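Local coordinates for ribosomal RNA processing protein 6 (Trypanosoma brucei brucei, PDB 4NLC) that probably acts as a nuclear 3'-5' exoribonuclease of the exosome component 10/RRP6 family in ribosomal RNA processing, the piece described here being its catalytic domain, at residues 75-78 with 79-83; 216-219 with 220-224. The protein carries 1 engineered substitution. All blocks are in the same frame, centred on the assembly; numbering follows the deposited sequence.

Overall arrangement
In the exonuclease domain of RRP6, of the RNase H-like clan, two helices offer examples of how local bonds and wider surroundings combine. From the N terminus, the chain runs through edge strand 71-74 into helix 77-87, where interaction 1 closes the first turn. Strands of the mixed sheet and several helices follow before helix 213-224 carries interaction 2. Each contact spans a helical turn, so no long loop is closed; the two stand in series, neither nested nor crossed, with centres about 19 Å apart. Strands 71-74 and 120-123 touch both helices; strands 92-100 and 108-115 also meet the second.

Interaction 1 of 2, residues 75-78 with 79-83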
ATOM      1  N   ASP A  75       4.011 -16.392  10.803  1.00 27.72           N
ATOM      2  CA  ASP A  75       5.027 -16.319   9.770  1.00 27.12           C
ATOM      3  C   ASP A  75       5.275 -17.644   9.071  1.00 29.64           C
ATOM      4  O   ASP A  75       6.284 -17.778   8.365  1.00 28.54           O
ATOM      5  CB  ASP A  75       6.339 -15.677  10.292  1.00 29.28           C
ATOM      6  CG  ASP A  75       7.145 -16.468  11.309  1.00 44.36           C
ATOM      7  OD1 ASP A  75       6.594 -17.436  11.893  1.00 43.28           O
ATOM      8  OD2 ASP A  75       8.314 -16.072  11.577  1.00 55.82           O
ATOM      9  N   THR A  76       4.340 -18.607   9.208  1.00 27.10           N
ATOM     10  CA  THR A  76       4.405 -19.891   8.462  1.00 27.41           C
ATOM     11  C   THR A  76       3.049 -20.131   7.795  1.00 31.79           C
ATOM     12  O   THR A  76       2.063 -19.495   8.209  1.00 30.61           O
ATOM     13  CB  THR A  76       4.825 -21.093   9.327  1.00 31.09           C
ATOM     14  OG1 THR A  76       3.801 -21.382  10.271  1.00 33.92           O
ATOM     15  CG2 THR A  76       6.155 -20.900  10.010  1.00 29.60           C
ATOM     16  N   VAL A  77       2.997 -21.035   6.776  1.00 29.59           N
ATOM     17  CA  VAL A  77       1.780 -21.391   6.023  1.00 30.74           C
ATOM     18  C   VAL A  77       0.730 -21.972   6.963  1.00 33.75           C
ATOM     19  O   VAL A  77      -0.406 -21.534   6.911  1.00 34.55           O
ATOM     20  CB  VAL A  77       2.014 -22.358   4.823  1.00 36.31           C
ATOM     21  CG1 VAL A  77       0.744 -22.510   3.967  1.00 36.02           C
ATOM     22  CG2 VAL A  77       3.166 -21.903   3.956  1.00 36.88           C
ATOM     23  N   GLU A  78       1.112 -22.966   7.795  1.00 28.83           N
ATOM     24  CA  GLU A  78       0.256 -23.683   8.771  1.00 28.56           C
ATOM     25  C   GLU A  78      -0.351 -22.696   9.765  1.00 31.22           C
ATOM     26  O   GLU A  78      -1.525 -22.821  10.094  1.00 32.88           O
ATOM     27  CB  GLU A  78       1.043 -24.760   9.570  1.00 30.34           C
ATOM     28  CG  GLU A  78       2.215 -25.397   8.848  1.00 44.32           C
ATOM     29  CD  GLU A  78       3.515 -24.613   8.893  1.00 60.18           C
ATOM     30  OE1 GLU A  78       3.971 -24.189   7.807  1.00 47.95           O
ATOM     31  OE2 GLU A  78       4.104 -24.468   9.990  1.00 51.14           O
ATOM     32  N   ASP A  79       0.437 -21.726  10.239  1.00 25.97           N
ATOM     33  CA  ASP A  79      -0.050 -20.695  11.164  1.00 26.21           C
ATOM     34  C   ASP A  79      -0.994 -19.713  10.487  1.00 28.35           C
ATOM     35  O   ASP A  79      -1.918 -19.227  11.131  1.00 28.56           O
ATOM     36  CB  ASP A  79       1.098 -20.002  11.887  1.00 28.31           C
ATOM     37  CG  ASP A  79       1.699 -20.920  12.941  1.00 45.67           C
ATOM     38  OD1 ASP A  79       0.928 -21.682  13.584  1.00 47.61           O
ATOM     39  OD2 ASP A  79       2.938 -20.927  13.082  1.00 54.25           O
ATOM     40  N   LEU A  80      -0.798 -19.476   9.185  1.00 23.70           N
ATOM     41  CA  LEU A  80      -1.665 -18.626   8.370  1.00 23.09           C
ATOM     42  C   LEU A  80      -3.028 -19.310   8.167  1.00 27.11           C
ATOM     43  O   LEU A  80      -4.068 -18.654   8.289  1.00 27.04           O
ATOM     44  CB  LEU A  80      -0.995 -18.286   7.020  1.00 22.61           C
ATOM     45  CG  LEU A  80      -1.778 -17.380   6.071  1.00 28.34           C
ATOM     46  CD1 LEU A  80      -2.123 -16.035   6.740  1.00 29.42           C
ATOM     47  CD2 LEU A  80      -1.012 -17.166   4.759  1.00 27.43           C
ATOM     48  N   GLU A  81      -3.011 -20.618   7.864  1.00 23.38           N
ATOM     49  CA  GLU A  81      -4.213 -21.432   7.674  1.00 23.81           C
ATOM     50  C   GLU A  81      -4.999 -21.518   8.976  1.00 29.50           C
ATOM     51  O   GLU A  81      -6.219 -21.376   8.940  1.00 30.05           O
ATOM     52  CB  GLU A  81      -3.848 -22.852   7.191  1.00 24.45           C
ATOM     53  CG  GLU A  81      -3.274 -22.848   5.789  1.00 25.65           C
ATOM     54  CD  GLU A  81      -2.808 -24.192   5.281  1.00 43.32           C
ATOM     55  OE1 GLU A  81      -2.042 -24.874   5.999  1.00 38.53           O
ATOM     56  OE2 GLU A  81      -3.181 -24.545   4.142  1.00 41.63           O
ATOM     57  N   ALA A  82      -4.303 -21.753  10.125  1.00 25.32           N
ATOM     58  CA  ALA A  82      -4.946 -21.801  11.438  1.00 25.83           C
ATOM     59  C   ALA A  82      -5.638 -20.447  11.705  1.00 29.41           C
ATOM     60  O   ALA A  82      -6.772 -20.418  12.193  1.00 28.17           O
ATOM     61  CB  ALA A  82      -3.923 -22.100  12.542  1.00 26.59           C
ATOM     62  N   LEU A  83      -4.970 -19.341  11.343  1.00 26.76           N
ATOM     63  CA  LEU A  83      -5.518 -17.989  11.514  1.00 27.40           C
ATOM     64  C   LEU A  83      -6.792 -17.781  10.631  1.00 30.27           C
ATOM     65  O   LEU A  83      -7.797 -17.292  11.121  1.00 30.77           O
ATOM     66  CB  LEU A  83      -4.443 -16.925  11.214  1.00 27.56           C
ATOM     67  CG  LEU A  83      -4.962 -15.507  10.896  1.00 33.05           C
ATOM     68  CD1 LEU A  83      -5.672 -14.866  12.111  1.00 33.11           C
ATOM     69  CD2 LEU A  83      -3.866 -14.634  10.395  1.00 36.41           C
TER
HETATM   70  O   HOH W   1       4.158 -18.559  12.656  1.00 37.42           O
HETATM   71  O   HOH W   2       4.224 -23.809  13.240  1.00 53.75           O
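Thr76 is the N-cap of helix 77-87 and meets Asp79 in its first turn, an instance of a side chain serving a helix end. The capping bonds come first. The Thr76 hydroxyl sits between its own backbone N and carbonyl carbon (chi1 68°), which turns OG1 toward the helix start; there it accepts a weak bond from Asp79 N at 3.4 Å. The same OG1 donates to Asp79 OD2 at 3.0 Å, reaching that oxygen from above the carboxylate plane, 54° out of it, so the hydroxyl links the backbone and side chain of one residue.

Backbone bonds take over in the first turns. Leu80 N donates to Thr76 O, Glu81 N to Val77 O at 2.9 Å, and Ala82 N to Glu78 O.

Side-chain contact further along is slight: Val77 CG1 comes to 4.1 Å from Glu81 CD, the carboxylate carbon. Leu80, in contrast, is buried against Val74 and Val123, seating the helix on the edge of the sheet.

Two waters add to the bonds at Asp79. One molecule accepts from Asp75 N and donates to Asp79 OD2 at 2.7 Å; a second donates to OD2 at 3.2 Å and, weakly, to Glu78 OE2. With Thr76 OG1, three donors therefore converge on Asp79 OD2.

Interaction 2 of 2, residues 216-219 with 220-224; sequences VSYA and QQDTH
Tyr218 extends its ring directly away from its backbone N (chi1 -180°), while Asp222, one turn later, carries CG beside its own N (chi1 -85°); the two rotations bring phenol and carboxylate together. The spacing matches the Tyr-x3-Asp signature of the DEDD-Y exonucleases, where this pair belongs to the active site, and a similar role is likely here. Asp222 OD2 also lies close to Asp96 and Glu98, consistent with the acidic cluster that binds metal ions in relatives.

Asp222 OD2 comes within 3.4 Å of Tyr218 CE1, while OD1 stands over one ring face toward its rim. Ring and carboxylate planes are 69° apart. Above that same face a water donates to Tyr218 O at 2.7 Å and to Asp222 OD1 at 2.9 Å.

The supporting turn is regular at first: Gln220 N donates to Val216 O at 3.0 Å, and Gln221 N to Ser217 O. The grip then slackens, since Asp222 N shares itself between Tyr218 O and Ala219 O in two weak bonds.

Ser217 OG and Gln221 NE2 approach to 2.9 Å, yet the angle is too poor for a hydrogen bond. Asp120 OD2 bonds both Gln220 NE2 and His224 ND1, tying this helix to strand 120-123. At the amide's other end, Gln220 OE1 accepts from a water at 2.7 Å, and the same water meets Ser217 OG at 2.7 Å.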
ATOM      1  N   VAL A 216       6.348  -4.107  16.929  1.00 30.93           N
ATOM      2  CA  VAL A 216       5.306  -5.130  17.122  1.00 31.39           C
ATOM      3  C   VAL A 216       4.117  -4.424  17.821  1.00 35.20           C
ATOM      4  O   VAL A 216       2.975  -4.578  17.392  1.00 34.59           O
ATOM      5  CB  VAL A 216       5.801  -6.359  17.923  1.00 35.37           C
ATOM      6  CG1 VAL A 216       4.645  -7.293  18.256  1.00 35.33           C
ATOM      7  CG2 VAL A 216       6.903  -7.115  17.173  1.00 34.81           C
ATOM      8  N   SER A 217       4.409  -3.601  18.846  1.00 31.58           N
ATOM      9  CA  SER A 217       3.390  -2.842  19.586  1.00 32.11           C
ATOM     10  C   SER A 217       2.669  -1.826  18.678  1.00 35.24           C
ATOM     11  O   SER A 217       1.437  -1.765  18.706  1.00 34.29           O
ATOM     12  CB  SER A 217       3.989  -2.174  20.816  1.00 34.17           C
ATOM     13  OG  SER A 217       2.965  -1.451  21.472  1.00 40.87           O
ATOM     14  N   TYR A 218       3.435  -1.083  17.833  1.00 31.85           N
ATOM     15  CA  TYR A 218       2.876  -0.153  16.847  1.00 32.21           C
ATOM     16  C   TYR A 218       1.897  -0.854  15.902  1.00 32.88           C
ATOM     17  O   TYR A 218       0.808  -0.328  15.646  1.00 31.89           O
ATOM     18  CB  TYR A 218       3.986   0.523  16.005  1.00 35.06           C
ATOM     19  CG  TYR A 218       3.439   1.501  14.980  1.00 37.93           C
ATOM     20  CD1 TYR A 218       3.083   1.078  13.701  1.00 39.62           C
ATOM     21  CD2 TYR A 218       3.247   2.842  15.300  1.00 39.09           C
ATOM     22  CE1 TYR A 218       2.544   1.963  12.770  1.00 41.05           C
ATOM     23  CE2 TYR A 218       2.747   3.743  14.365  1.00 39.86           C
ATOM     24  CZ  TYR A 218       2.393   3.301  13.103  1.00 47.72           C
ATOM     25  OH  TYR A 218       1.880   4.199  12.199  1.00 48.69           O
ATOM     26  N   ALA A 219       2.319  -1.998  15.332  1.00 27.71           N
ATOM     27  CA  ALA A 219       1.516  -2.780  14.386  1.00 25.80           C
ATOM     28  C   ALA A 219       0.207  -3.291  15.028  1.00 29.77           C
ATOM     29  O   ALA A 219      -0.881  -3.114  14.471  1.00 28.92           O
ATOM     30  CB  ALA A 219       2.341  -3.942  13.844  1.00 25.93           C
ATOM     31  N   GLN A 220       0.320  -3.880  16.220  1.00 25.76           N
ATOM     32  CA  GLN A 220      -0.811  -4.371  16.987  1.00 25.45           C
ATOM     33  C   GLN A 220      -1.851  -3.252  17.296  1.00 32.38           C
ATOM     34  O   GLN A 220      -3.056  -3.490  17.153  1.00 33.49           O
ATOM     35  CB  GLN A 220      -0.296  -4.999  18.293  1.00 25.93           C
ATOM     36  CG  GLN A 220      -1.407  -5.474  19.214  1.00 24.81           C
ATOM     37  CD  GLN A 220      -0.914  -5.879  20.583  1.00 37.47           C
ATOM     38  OE1 GLN A 220       0.121  -5.409  21.080  1.00 28.40           O
ATOM     39  NE2 GLN A 220      -1.655  -6.768  21.223  1.00 26.82           N
ATOM     40  N   GLN A 221      -1.382  -2.057  17.718  1.00 28.09           N
ATOM     41  CA  GLN A 221      -2.259  -0.960  18.129  1.00 28.55           C
ATOM     42  C   GLN A 221      -3.020  -0.286  16.982  1.00 31.78           C
ATOM     43  O   GLN A 221      -4.036   0.353  17.254  1.00 32.74           O
ATOM     44  CB  GLN A 221      -1.496   0.062  18.969  1.00 30.79           C
ATOM     45  CG  GLN A 221      -1.425  -0.339  20.433  1.00 37.22           C
ATOM     46  CD  GLN A 221      -0.488   0.528  21.215  1.00 53.57           C
ATOM     47  OE1 GLN A 221      -0.583   1.752  21.204  1.00 49.33           O
ATOM     48  NE2 GLN A 221       0.451  -0.091  21.906  1.00 51.50           N
ATOM     49  N   ASP A 222      -2.591  -0.491  15.712  1.00 27.88           N
ATOM     50  CA  ASP A 222      -3.279   0.038  14.540  1.00 28.46           C
ATOM     51  C   ASP A 222      -4.623  -0.684  14.299  1.00 32.73           C
ATOM     52  O   ASP A 222      -5.514  -0.082  13.695  1.00 32.42           O
ATOM     53  CB  ASP A 222      -2.386  -0.055  13.284  1.00 31.42           C
ATOM     54  CG  ASP A 222      -1.419   1.100  13.064  1.00 48.23           C
ATOM     55  OD1 ASP A 222      -1.448   2.071  13.865  1.00 49.31           O
ATOM     56  OD2 ASP A 222      -0.645   1.041  12.090  1.00 58.84           O
ATOM     57  N   THR A 223      -4.789  -1.954  14.797  1.00 27.36           N
ATOM     58  CA  THR A 223      -6.056  -2.677  14.637  1.00 26.52           C
ATOM     59  C   THR A 223      -6.781  -2.951  15.954  1.00 31.07           C
ATOM     60  O   THR A 223      -7.995  -3.143  15.952  1.00 30.63           O
ATOM     61  CB  THR A 223      -5.858  -3.988  13.866  1.00 29.35           C
ATOM     62  OG1 THR A 223      -4.945  -4.841  14.570  1.00 25.09           O
ATOM     63  CG2 THR A 223      -5.426  -3.771  12.439  1.00 28.35           C
ATOM     64  N   HIS A 224      -6.032  -3.054  17.063  1.00 28.96           N
ATOM     65  CA  HIS A 224      -6.532  -3.376  18.411  1.00 28.73           C
ATOM     66  C   HIS A 224      -7.785  -2.583  18.860  1.00 31.31           C
ATOM     67  O   HIS A 224      -8.683  -3.166  19.484  1.00 31.14           O
ATOM     68  CB  HIS A 224      -5.400  -3.214  19.423  1.00 29.83           C
ATOM     69  CG  HIS A 224      -5.807  -3.538  20.823  1.00 33.54           C
ATOM     70  ND1 HIS A 224      -5.765  -4.826  21.301  1.00 34.84           N
ATOM     71  CD2 HIS A 224      -6.279  -2.718  21.795  1.00 35.31           C
ATOM     72  CE1 HIS A 224      -6.207  -4.758  22.547  1.00 35.13           C
ATOM     73  NE2 HIS A 224      -6.541  -3.507  22.881  1.00 35.67           N
TER
HETATM   74  O   HOH W   3       1.098  -3.222  22.307  1.00 36.83           O
HETATM   75  O   HOH W   4      -0.175   2.072  16.442  1.00 37.35           O